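Local coordinates for tRNA nucleotidyl transferase-related protein (Thermotoga maritima, PDB 3H38), which is a class II CCA-adding enzyme that uses CTP and ATP to build the CCA end of tRNA, this chain being the C-terminal half of the protein, at residues A[23-28]-A[73-78]; A[78-83]-A[89-94]; A[261-266]-A[280-285]; A[268-273]-A[346-351]. One frame throughout, in Å; residues are numbered along the deposited sequence.

Contact 1 of 4, residues A[23-28]-A[73-78]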
# COMPACT_ATOMS: atom_id res chain seq x y z
N PHE A 23 -15.22 -7.07 25.60
CA PHE A 23 -14.49 -5.96 26.19
C PHE A 23 -14.72 -5.97 27.70
O PHE A 23 -13.79 -5.80 28.48
CB PHE A 23 -14.93 -4.61 25.60
CG PHE A 23 -14.42 -4.33 24.18
CD1 PHE A 23 -13.12 -4.65 23.81
CD2 PHE A 23 -15.23 -3.71 23.25
CE1 PHE A 23 -12.66 -4.39 22.53
CE2 PHE A 23 -14.77 -3.45 21.95
CZ PHE A 23 -13.49 -3.79 21.60
N ARG A 24 -15.97 -6.21 28.10
CA ARG A 24 -16.32 -6.31 29.52
C ARG A 24 -15.57 -7.45 30.23
O ARG A 24 -14.87 -7.23 31.22
CB ARG A 24 -17.83 -6.40 29.72
CG ARG A 24 -18.56 -5.08 29.44
CD ARG A 24 -20.06 -5.10 29.82
NE ARG A 24 -20.58 -3.75 30.02
CZ ARG A 24 -21.41 -3.14 29.18
NH1 ARG A 24 -21.84 -3.80 28.10
NH2 ARG A 24 -21.83 -1.89 29.41
N LEU A 25 -15.64 -8.63 29.67
CA LEU A 25 -14.93 -9.76 30.21
C LEU A 25 -13.48 -9.50 30.37
O LEU A 25 -12.93 -9.84 31.35
CB LEU A 25 -15.04 -10.92 29.27
CG LEU A 25 -16.30 -11.72 29.29
CD1 LEU A 25 -15.89 -13.15 29.13
CD2 LEU A 25 -16.97 -11.48 30.59
N LEU A 26 -12.87 -8.91 29.36
CA LEU A 26 -11.45 -8.61 29.38
C LEU A 26 -11.14 -7.66 30.53
O LEU A 26 -10.14 -7.84 31.24
CB LEU A 26 -10.99 -8.03 28.04
CG LEU A 26 -11.04 -8.97 26.83
CD1 LEU A 26 -10.88 -8.21 25.53
CD2 LEU A 26 -9.99 -10.06 26.92
N GLY A 27 -12.01 -6.67 30.73
CA GLY A 27 -11.84 -5.72 31.81
C GLY A 27 -11.83 -6.50 33.11
O GLY A 27 -10.95 -6.33 33.95
N LYS A 28 -12.81 -7.36 33.23
CA LYS A 28 -13.00 -8.20 34.39
C LYS A 28 -11.82 -9.09 34.67
O LYS A 28 -11.43 -9.17 35.81
CB LYS A 28 -14.28 -9.01 34.25
CG LYS A 28 -15.21 -8.97 35.43
CD LYS A 28 -14.77 -9.85 36.57
CE LYS A 28 -14.72 -9.08 37.90
NZ LYS A 28 -14.49 -9.91 39.13
N ARG A 73 -8.32 -19.39 29.31
CA ARG A 73 -9.10 -20.41 29.96
C ARG A 73 -10.53 -20.08 30.20
O ARG A 73 -11.23 -20.82 30.85
CB ARG A 73 -8.49 -20.86 31.26
CG ARG A 73 -7.98 -19.83 32.13
CD ARG A 73 -7.93 -20.38 33.49
NE ARG A 73 -6.69 -20.04 34.16
CZ ARG A 73 -6.61 -19.71 35.44
NH1 ARG A 73 -7.69 -19.68 36.18
NH2 ARG A 73 -5.44 -19.41 35.97
N PHE A 74 -10.98 -18.98 29.65
CA PHE A 74 -12.38 -18.60 29.79
C PHE A 74 -12.89 -18.25 28.42
O PHE A 74 -14.09 -18.20 28.18
CB PHE A 74 -12.54 -17.45 30.78
CG PHE A 74 -11.92 -17.72 32.11
CD1 PHE A 74 -10.59 -17.44 32.34
CD2 PHE A 74 -12.66 -18.28 33.13
CE1 PHE A 74 -10.01 -17.70 33.57
CE2 PHE A 74 -12.08 -18.55 34.36
CZ PHE A 74 -10.75 -18.26 34.58
N LEU A 75 -11.94 -18.05 27.51
CA LEU A 75 -12.22 -17.79 26.11
C LEU A 75 -11.49 -18.82 25.26
O LEU A 75 -10.37 -18.58 24.83
CB LEU A 75 -11.74 -16.40 25.71
CG LEU A 75 -12.27 -15.24 26.54
CD1 LEU A 75 -11.73 -13.94 25.98
CD2 LEU A 75 -13.79 -15.24 26.51
N PRO A 76 -12.13 -19.97 25.02
CA PRO A 76 -11.51 -21.07 24.29
C PRO A 76 -11.02 -20.64 22.91
O PRO A 76 -11.83 -20.31 22.03
CB PRO A 76 -12.64 -22.09 24.16
CG PRO A 76 -13.57 -21.77 25.31
CD PRO A 76 -13.51 -20.28 25.44
N GLY A 77 -9.71 -20.63 22.73
CA GLY A 77 -9.11 -20.26 21.47
C GLY A 77 -7.64 -20.66 21.39
O GLY A 77 -7.11 -21.27 22.32
N LYS A 78 -6.99 -20.28 20.31
CA LYS A 78 -5.60 -20.62 20.13
C LYS A 78 -4.69 -19.47 20.45
O LYS A 78 -4.85 -18.38 19.97
CB LYS A 78 -5.36 -21.11 18.72
CG LYS A 78 -4.16 -20.58 18.04
CD LYS A 78 -4.29 -20.85 16.58
CE LYS A 78 -2.95 -20.93 15.90
NZ LYS A 78 -3.06 -20.49 14.51
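Leu-75 puts its two methyls against two neighbouring leucines of the helix. Its CD2 meets CD1 of Leu-25 at 4.0 Å. Its CD1 faces CD2 of Leu-26 at 4.4 Å, a looser approach. The side chains of Leu-25 and Leu-75 slant across one another, so they touch through single methyls and do not lie flank to flank. Nothing polar passes between the two segments; the contact is small and wholly apolar.

The backbones stay well apart, with the CA atoms of Leu-25 and Phe-74 9.2 Å from each other. The leucines must reach across that distance. Leu-75 does so with CG placed opposite its carbonyl carbon (chi1 -56°) and the branch extended beyond (chi2 -178°). Phe-74 sends its ring off to Tyr-70 and Phe-29 instead.

Leu-75 also touches Leu-22 and Phe-29. Leu-22, Leu-25, Leu-26 and Phe-29 lie along one flank of helix 17-32, Leu-22 and Phe-29 about one turn to each side of the adjacent pair. Of the three leucines that meet in this contact, Leu-26 is the buried one. Its other neighbours are Ile-56 and Ile-58, and its side chain is about 9 Å from those of Asp-57 and Asp-99, both magnesium ligands of this protein.

Residues 73-76 leave helix 64-72, and the chain enters strand 77-80 at Gly-77. The contact thus packs this helix-to-strand connection against helix 17-32, which also rests on strand 56-60 of the main sheet.

Contact 2 of 4, residues A[78-83]-A[89-94]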
# COMPACT_ATOMS: atom_id res chain seq x y z
N LYS A 78 -6.99 -20.28 20.31
CA LYS A 78 -5.60 -20.62 20.13
C LYS A 78 -4.69 -19.47 20.45
O LYS A 78 -4.85 -18.38 19.97
CB LYS A 78 -5.36 -21.11 18.72
CG LYS A 78 -4.16 -20.58 18.04
CD LYS A 78 -4.29 -20.85 16.58
CE LYS A 78 -2.95 -20.93 15.90
NZ LYS A 78 -3.06 -20.49 14.51
N LEU A 79 -3.73 -19.74 21.30
CA LEU A 79 -2.89 -18.67 21.84
C LEU A 79 -1.50 -18.66 21.22
O LEU A 79 -0.67 -19.54 21.50
CB LEU A 79 -2.81 -18.77 23.37
CG LEU A 79 -2.34 -17.53 24.14
CD1 LEU A 79 -0.88 -17.65 24.53
CD2 LEU A 79 -2.59 -16.26 23.34
N VAL A 80 -1.26 -17.67 20.37
CA VAL A 80 0.02 -17.48 19.71
C VAL A 80 0.86 -16.45 20.47
O VAL A 80 0.42 -15.32 20.68
CB VAL A 80 -0.21 -17.01 18.23
CG1 VAL A 80 1.12 -16.68 17.52
CG2 VAL A 80 -0.98 -18.05 17.45
N LYS A 81 2.08 -16.79 20.87
CA LYS A 81 2.95 -15.75 21.39
C LYS A 81 3.46 -15.01 20.20
O LYS A 81 2.97 -15.19 19.11
CB LYS A 81 4.12 -16.25 22.20
CG LYS A 81 3.89 -17.57 22.84
CD LYS A 81 3.43 -17.43 24.26
CE LYS A 81 2.51 -18.56 24.60
NZ LYS A 81 2.51 -18.81 26.03
N HIS A 82 4.46 -14.17 20.37
CA HIS A 82 4.91 -13.42 19.23
C HIS A 82 6.30 -13.00 19.48
O HIS A 82 6.84 -13.20 20.54
CB HIS A 82 4.11 -12.13 19.01
CG HIS A 82 2.79 -12.32 18.35
ND1 HIS A 82 2.61 -13.14 17.27
CD2 HIS A 82 1.59 -11.76 18.60
CE1 HIS A 82 1.35 -13.10 16.90
NE2 HIS A 82 0.71 -12.27 17.69
N ASP A 83 6.88 -12.44 18.45
CA ASP A 83 8.14 -11.81 18.59
C ASP A 83 7.79 -10.33 18.54
O ASP A 83 7.68 -9.75 17.49
CB ASP A 83 9.01 -12.17 17.41
CG ASP A 83 9.62 -13.54 17.52
OD1 ASP A 83 10.39 -13.80 18.45
OD2 ASP A 83 9.36 -14.36 16.64
N SER A 89 -1.54 -13.00 20.76
CA SER A 89 -2.84 -12.93 20.10
C SER A 89 -3.66 -14.17 20.45
O SER A 89 -3.18 -15.29 20.31
CB SER A 89 -2.65 -12.80 18.59
OG SER A 89 -1.93 -11.61 18.30
N LEU A 90 -4.89 -13.98 20.87
CA LEU A 90 -5.73 -15.11 21.14
C LEU A 90 -6.72 -15.19 20.01
O LEU A 90 -7.49 -14.28 19.76
CB LEU A 90 -6.44 -14.99 22.47
CG LEU A 90 -7.15 -16.18 23.10
CD1 LEU A 90 -6.43 -17.45 22.94
CD2 LEU A 90 -7.36 -15.95 24.53
N PHE A 91 -6.68 -16.31 19.33
CA PHE A 91 -7.59 -16.58 18.22
C PHE A 91 -8.76 -17.41 18.71
O PHE A 91 -8.62 -18.60 18.97
CB PHE A 91 -6.87 -17.34 17.12
CG PHE A 91 -5.75 -16.57 16.49
CD1 PHE A 91 -5.98 -15.78 15.38
CD2 PHE A 91 -4.46 -16.64 17.01
CE1 PHE A 91 -4.94 -15.06 14.79
CE2 PHE A 91 -3.43 -15.93 16.44
CZ PHE A 91 -3.67 -15.13 15.32
N LEU A 92 -9.92 -16.77 18.83
CA LEU A 92 -11.11 -17.46 19.32
C LEU A 92 -11.78 -18.29 18.23
O LEU A 92 -11.93 -17.83 17.10
CB LEU A 92 -12.11 -16.44 19.86
CG LEU A 92 -11.43 -15.44 20.78
CD1 LEU A 92 -12.43 -14.40 21.23
CD2 LEU A 92 -10.78 -16.17 21.96
N LYS A 93 -12.17 -19.50 18.59
CA LYS A 93 -12.82 -20.41 17.64
C LYS A 93 -14.05 -19.77 16.99
O LYS A 93 -14.35 -20.03 15.83
CB LYS A 93 -13.19 -21.71 18.34
CG LYS A 93 -12.00 -22.45 18.93
CD LYS A 93 -11.00 -22.82 17.84
CE LYS A 93 -11.63 -23.72 16.78
NZ LYS A 93 -10.63 -24.33 15.87
N GLY A 94 -14.74 -18.92 17.75
CA GLY A 94 -15.90 -18.21 17.24
C GLY A 94 -15.58 -17.38 16.01
O GLY A 94 -16.48 -16.97 15.28
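The hydroxyl OG of Ser-89 is held by two groups. His-82 donates NE2-H to it at 2.8 Å, with an angle of 155° at the hydrogen, and the hydroxyl lies close to the plane of the imidazole, at its edge. Asp-99, a magnesium ligand of this protein, bonds to the same OG through OD1. The serine therefore links the histidine to a metal-binding carboxylate. With an alanine in place of His-82, the hydroxyl of Ser-89 would probably lose its N-H donor and be freer to rotate beside Asp-99.

Behind this lies a regular antiparallel ladder. Lys-78 and Phe-91 form a hydrogen-bonded pair, with Lys-78 N to Phe-91 O at 2.7 Å and Phe-91 N to Lys-78 O at 2.8 Å. Val-80 and Ser-89 form the next such pair. Between them Leu-79 and Leu-90 are a non-hydrogen-bonded pair, 4.6 Å apart at their CA atoms.

The leucines share one face of the sheet, where Leu-79 CB meets Leu-90 CD1 at 3.9 Å. Phe-91, Lys-78, Val-80 and Ser-89 occupy the other. There Val-80 CG2 packs tightly on Phe-91 CE2, at 3.4 Å. The aliphatic part of Lys-78 runs alongside the phenylalanine, and its NZ makes at most a weak cation-pi contact with the ring.

Helix 64-72 lies under the leucine face. This beta hairpin of strands 77-80 and 87-92 ends the mixed sheet of the nucleotidyltransferase head, beside the strand that carries Asp-99.

Contact 3 of 4, residues A[261-266]-A[280-285]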
# COMPACT_ATOMS: atom_id res chain seq x y z
N GLU A 261 -1.60 10.62 -13.06
CA GLU A 261 -3.05 10.59 -13.19
C GLU A 261 -3.55 9.49 -14.16
O GLU A 261 -4.36 8.65 -13.78
CB GLU A 261 -3.56 11.96 -13.60
CG GLU A 261 -5.04 12.01 -13.82
CD GLU A 261 -5.51 13.41 -14.14
OE1 GLU A 261 -4.68 14.34 -14.03
OE2 GLU A 261 -6.71 13.57 -14.50
N ASN A 262 -3.05 9.47 -15.39
CA ASN A 262 -3.35 8.38 -16.31
C ASN A 262 -3.11 7.02 -15.68
O ASN A 262 -3.91 6.09 -15.85
CB ASN A 262 -2.50 8.45 -17.59
CG ASN A 262 -2.78 9.70 -18.41
OD1 ASN A 262 -1.95 10.13 -19.22
ND2 ASN A 262 -3.94 10.29 -18.21
N LEU A 263 -2.00 6.91 -14.96
CA LEU A 263 -1.58 5.66 -14.33
C LEU A 263 -2.72 5.11 -13.48
O LEU A 263 -3.23 4.03 -13.75
CB LEU A 263 -0.35 5.92 -13.47
CG LEU A 263 0.49 4.80 -12.84
CD1 LEU A 263 0.30 4.72 -11.33
CD2 LEU A 263 0.27 3.45 -13.52
N PHE A 264 -3.14 5.88 -12.48
CA PHE A 264 -4.13 5.41 -11.52
C PHE A 264 -5.48 5.15 -12.15
O PHE A 264 -6.09 4.12 -11.88
CB PHE A 264 -4.24 6.37 -10.32
CG PHE A 264 -3.10 6.22 -9.33
CD1 PHE A 264 -2.13 7.21 -9.20
CD2 PHE A 264 -2.98 5.04 -8.57
CE1 PHE A 264 -1.08 7.05 -8.29
CE2 PHE A 264 -1.92 4.86 -7.66
CZ PHE A 264 -0.97 5.87 -7.51
N ARG A 265 -5.92 6.06 -13.01
CA ARG A 265 -7.16 5.88 -13.76
C ARG A 265 -7.23 4.51 -14.40
O ARG A 265 -8.28 3.85 -14.38
CB ARG A 265 -7.33 6.95 -14.87
CG ARG A 265 -8.62 6.76 -15.71
CD ARG A 265 -8.58 7.36 -17.16
NE ARG A 265 -7.91 8.66 -17.15
CZ ARG A 265 -6.85 8.99 -17.88
NH1 ARG A 265 -6.33 10.20 -17.71
NH2 ARG A 265 -6.32 8.17 -18.77
N ASN A 266 -6.12 4.08 -14.97
CA ASN A 266 -6.11 2.91 -15.82
C ASN A 266 -5.76 1.64 -15.08
O ASN A 266 -5.93 0.53 -15.59
CB ASN A 266 -5.16 3.13 -16.99
CG ASN A 266 -5.74 4.08 -18.02
OD1 ASN A 266 -6.88 3.91 -18.43
ND2 ASN A 266 -4.96 5.08 -18.44
N PHE A 280 2.98 -0.46 -5.92
CA PHE A 280 4.28 0.09 -5.58
C PHE A 280 5.19 0.14 -6.84
O PHE A 280 5.81 1.15 -7.14
CB PHE A 280 4.93 -0.71 -4.44
CG PHE A 280 6.32 -0.24 -4.07
CD1 PHE A 280 6.54 1.05 -3.61
CD2 PHE A 280 7.41 -1.09 -4.19
CE1 PHE A 280 7.82 1.50 -3.28
CE2 PHE A 280 8.69 -0.66 -3.86
CZ PHE A 280 8.90 0.65 -3.41
N TYR A 281 5.24 -0.97 -7.57
CA TYR A 281 6.04 -1.06 -8.78
C TYR A 281 5.44 -0.29 -9.96
O TYR A 281 6.17 0.31 -10.76
CB TYR A 281 6.22 -2.51 -9.17
CG TYR A 281 7.34 -3.16 -8.44
CD1 TYR A 281 8.43 -3.64 -9.12
CD2 TYR A 281 7.33 -3.25 -7.05
CE1 TYR A 281 9.47 -4.21 -8.47
CE2 TYR A 281 8.38 -3.83 -6.38
CZ TYR A 281 9.44 -4.31 -7.10
OH TYR A 281 10.51 -4.89 -6.51
N ALA A 282 4.11 -0.32 -10.07
CA ALA A 282 3.45 0.46 -11.10
C ALA A 282 3.91 1.91 -10.96
O ALA A 282 4.34 2.53 -11.94
CB ALA A 282 1.95 0.37 -10.95
N VAL A 283 3.84 2.44 -9.75
CA VAL A 283 4.24 3.83 -9.50
C VAL A 283 5.73 4.05 -9.73
O VAL A 283 6.14 5.14 -10.11
CB VAL A 283 3.88 4.30 -8.07
CG1 VAL A 283 4.18 5.78 -7.91
CG2 VAL A 283 2.42 4.08 -7.81
N LEU A 284 6.54 3.03 -9.50
CA LEU A 284 7.97 3.19 -9.72
C LEU A 284 8.31 3.22 -11.21
O LEU A 284 9.28 3.85 -11.63
CB LEU A 284 8.78 2.10 -9.01
CG LEU A 284 8.78 2.04 -7.48
CD1 LEU A 284 9.67 0.90 -6.98
CD2 LEU A 284 9.22 3.35 -6.87
N HIS A 285 7.50 2.53 -12.02
CA HIS A 285 7.67 2.57 -13.47
C HIS A 285 7.71 4.03 -13.92
O HIS A 285 8.46 4.38 -14.82
CB HIS A 285 6.58 1.81 -14.20
CG HIS A 285 6.90 0.37 -14.44
ND1 HIS A 285 7.34 -0.11 -15.66
CD2 HIS A 285 6.81 -0.71 -13.62
CE1 HIS A 285 7.51 -1.41 -15.59
NE2 HIS A 285 7.18 -1.81 -14.36
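Apolar packing joins the two segments, and Val-283 is its hub. Its CG2 meets CZ of Phe-264 at 3.8 Å and CD1 of Leu-263 at 4.2 Å. The methyl reaches the phenylalanine ring at a slant. The side chains of Leu-263 and Val-283 meet at about a right angle. Leu-263 uses its second methyl as well: CD2 lies 4.3 Å from CB of Ala-282. The leucine has CG opposite its backbone N (chi1 -170°), and its two methyls reach Ala-282 and Val-283 separately.

Within segment 261-266 the two large side chains support each other. Leu-263 CD1 sits over the centre of the Phe-264 ring, 3.9 Å above its plane. The ring and Val-283 thus both pack on that methyl.

Polar interactions lie outside the interface. Arg-265 forms a salt bridge with Glu-360 and also bonds to the carbonyl of Leu-355. Tyr-281 OH bonds to the backbone of Arg-306.

The axes of the two short segments run roughly antiparallel, at 150°, and approach to 10.6 Å. The segments thus form the two arms of a helical hairpin made by helices 254-274 and 279-287. Helix 345-352 packs beside it, through Cys-349 on Leu-263. Val-283 also touches Leu-225 of helix 214-225, and His-285 leans on helix 309-328.

Contact 4 of 4, residues A[268-273]-A[346-351]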
# COMPACT_ATOMS: atom_id res chain seq x y z
N PRO A 268 -7.15 0.02 -12.55
CA PRO A 268 -8.15 -0.99 -12.21
C PRO A 268 -8.62 -1.74 -13.46
O PRO A 268 -8.93 -2.93 -13.38
CB PRO A 268 -9.30 -0.17 -11.61
CG PRO A 268 -8.78 1.26 -11.50
CD PRO A 268 -7.72 1.37 -12.53
N TRP A 269 -8.66 -1.04 -14.59
CA TRP A 269 -8.96 -1.68 -15.88
C TRP A 269 -7.91 -2.74 -16.20
O TRP A 269 -8.11 -3.55 -17.09
CB TRP A 269 -8.96 -0.63 -17.00
CG TRP A 269 -9.38 -1.15 -18.37
CD1 TRP A 269 -10.59 -0.96 -18.97
CD2 TRP A 269 -8.59 -1.90 -19.30
NE1 TRP A 269 -10.61 -1.55 -20.21
CE2 TRP A 269 -9.39 -2.13 -20.44
CE3 TRP A 269 -7.28 -2.39 -19.29
CZ2 TRP A 269 -8.93 -2.84 -21.55
CZ3 TRP A 269 -6.83 -3.10 -20.39
CH2 TRP A 269 -7.65 -3.32 -21.51
N VAL A 270 -6.80 -2.73 -15.47
CA VAL A 270 -5.73 -3.70 -15.71
C VAL A 270 -5.82 -4.85 -14.73
O VAL A 270 -5.56 -6.00 -15.10
CB VAL A 270 -4.33 -3.07 -15.58
CG1 VAL A 270 -3.27 -4.15 -15.65
CG2 VAL A 270 -4.11 -2.04 -16.66
N GLU A 271 -6.17 -4.54 -13.49
CA GLU A 271 -6.41 -5.57 -12.48
C GLU A 271 -7.64 -6.34 -12.91
O GLU A 271 -7.82 -7.52 -12.57
CB GLU A 271 -6.63 -4.95 -11.10
CG GLU A 271 -5.43 -4.20 -10.55
CD GLU A 271 -5.62 -3.81 -9.09
OE1 GLU A 271 -4.73 -4.13 -8.27
OE2 GLU A 271 -6.65 -3.19 -8.77
N GLU A 272 -8.50 -5.64 -13.64
CA GLU A 272 -9.71 -6.18 -14.25
C GLU A 272 -9.50 -7.14 -15.40
O GLU A 272 -9.97 -8.24 -15.39
CB GLU A 272 -10.50 -4.98 -14.78
CG GLU A 272 -11.90 -5.21 -15.32
CD GLU A 272 -12.49 -3.95 -15.98
OE1 GLU A 272 -12.82 -4.00 -17.18
OE2 GLU A 272 -12.63 -2.90 -15.30
N ASN A 273 -8.71 -6.75 -16.37
CA ASN A 273 -8.50 -7.57 -17.55
C ASN A 273 -7.26 -8.47 -17.48
O ASN A 273 -7.13 -9.41 -18.28
CB ASN A 273 -8.49 -6.68 -18.80
CG ASN A 273 -9.84 -5.99 -19.06
OD1 ASN A 273 -10.66 -6.48 -19.85
ND2 ASN A 273 -10.07 -4.86 -18.39
N GLU A 346 2.54 -4.44 -14.69
CA GLU A 346 3.03 -3.13 -14.28
C GLU A 346 3.50 -2.33 -15.49
O GLU A 346 3.22 -1.12 -15.58
CB GLU A 346 4.13 -3.26 -13.22
CG GLU A 346 3.61 -3.69 -11.84
CD GLU A 346 3.17 -5.15 -11.80
OE1 GLU A 346 3.84 -5.99 -12.43
OE2 GLU A 346 2.17 -5.46 -11.13
N THR A 347 4.18 -3.01 -16.41
CA THR A 347 4.63 -2.40 -17.65
C THR A 347 3.42 -1.92 -18.45
O THR A 347 3.47 -0.90 -19.13
CB THR A 347 5.43 -3.39 -18.51
OG1 THR A 347 6.71 -3.62 -17.91
CG2 THR A 347 5.63 -2.84 -19.93
N ILE A 348 2.33 -2.67 -18.35
CA ILE A 348 1.13 -2.33 -19.10
C ILE A 348 0.62 -1.00 -18.59
O ILE A 348 0.47 -0.05 -19.36
CB ILE A 348 0.04 -3.40 -18.96
CG1 ILE A 348 0.34 -4.59 -19.88
CG2 ILE A 348 -1.32 -2.82 -19.26
CD1 ILE A 348 -0.72 -5.65 -19.86
N CYS A 349 0.38 -0.94 -17.28
CA CYS A 349 -0.03 0.29 -16.61
C CYS A 349 0.85 1.45 -17.06
O CYS A 349 0.37 2.53 -17.39
CB CYS A 349 0.13 0.13 -15.10
SG CYS A 349 -0.75 -1.27 -14.39
N HIS A 350 2.16 1.18 -17.06
CA HIS A 350 3.17 2.14 -17.44
C HIS A 350 2.90 2.63 -18.87
O HIS A 350 2.98 3.81 -19.15
CB HIS A 350 4.55 1.48 -17.31
CG HIS A 350 5.71 2.42 -17.46
ND1 HIS A 350 5.57 3.79 -17.52
CD2 HIS A 350 7.05 2.18 -17.54
CE1 HIS A 350 6.76 4.35 -17.65
NE2 HIS A 350 7.67 3.39 -17.67
N PHE A 351 2.56 1.72 -19.77
CA PHE A 351 2.13 2.17 -21.09
C PHE A 351 0.86 3.02 -20.99
O PHE A 351 0.76 4.08 -21.61
CB PHE A 351 1.92 0.99 -22.04
CG PHE A 351 3.18 0.55 -22.75
CD1 PHE A 351 3.62 -0.76 -22.66
CD2 PHE A 351 3.93 1.45 -23.49
CE1 PHE A 351 4.78 -1.17 -23.31
CE2 PHE A 351 5.09 1.05 -24.15
CZ PHE A 351 5.52 -0.26 -24.05
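Val-270 stands with CG1 opposite its backbone N (chi1 172°), and this turns both methyls toward helix 345-352. Ile-348 answers with its short branch: at chi1 -79° the long arm CG1 lies opposite the carbonyl carbon and CG2 is the methyl that meets the valine. Val-270 CG2 touches Ile-348 CG2 at 3.9 Å, the two side chains crossing at a slant.

Cys-349 packs next to Ile-348 on the same valine. Its SG is 4.0 Å from Val-270 CG1 and 4.1 Å from Val-270 CG2, so the sulfur rests against both methyls. All three residues are buried, and no hydrogen bond crosses the contact. The backbones come fairly close, with the CA atoms of Val-270 and Cys-349 7.0 Å apart.

One turn of the first segment is braced by Asn-273. Its ND2 donates to the carbonyl O of Trp-269 at 2.7 Å, nearly straight at 162°. The same nitrogen sits over the centre of the Trp-269 indole, 3.4 Å above the plane. The amide thus holds the turn that carries Val-270 and packs on the indole as well. Lys-364 makes a cation-pi contact with the tryptophan.

Helix 254-274 is kinked at Pro-268 and Trp-269, just before the valine. Val-277, in the loop after this helix, touches both Val-270 and Cys-349. Helix 357-371 borders the contact through Leu-367 on Ile-348 and Leu-368 on Trp-269. Farther out, helix 309-328 packs on Thr-347, His-350 and Phe-351.

From the N terminus, contact 1 closes a loop of 44 residues, bringing the exit of helix 64-72 back to helix 17-32. Contact 2 follows in series as a tight hairpin. The two share Lys-78 and strand 77-80, and they touch through Leu-75 and Leu-92. Both belong to the nucleotidyltransferase head. Contacts 3 and 4 lie in the helical part, about 38 to 46 Å away between centres. Both start on helix 254-274. Contact 3 closes a short helical hairpin; contact 4 spans 72 residues. Their segments alternate along the chain, so the loops cross. They meet where His-285 packs on His-350 and Leu-263 on Cys-349.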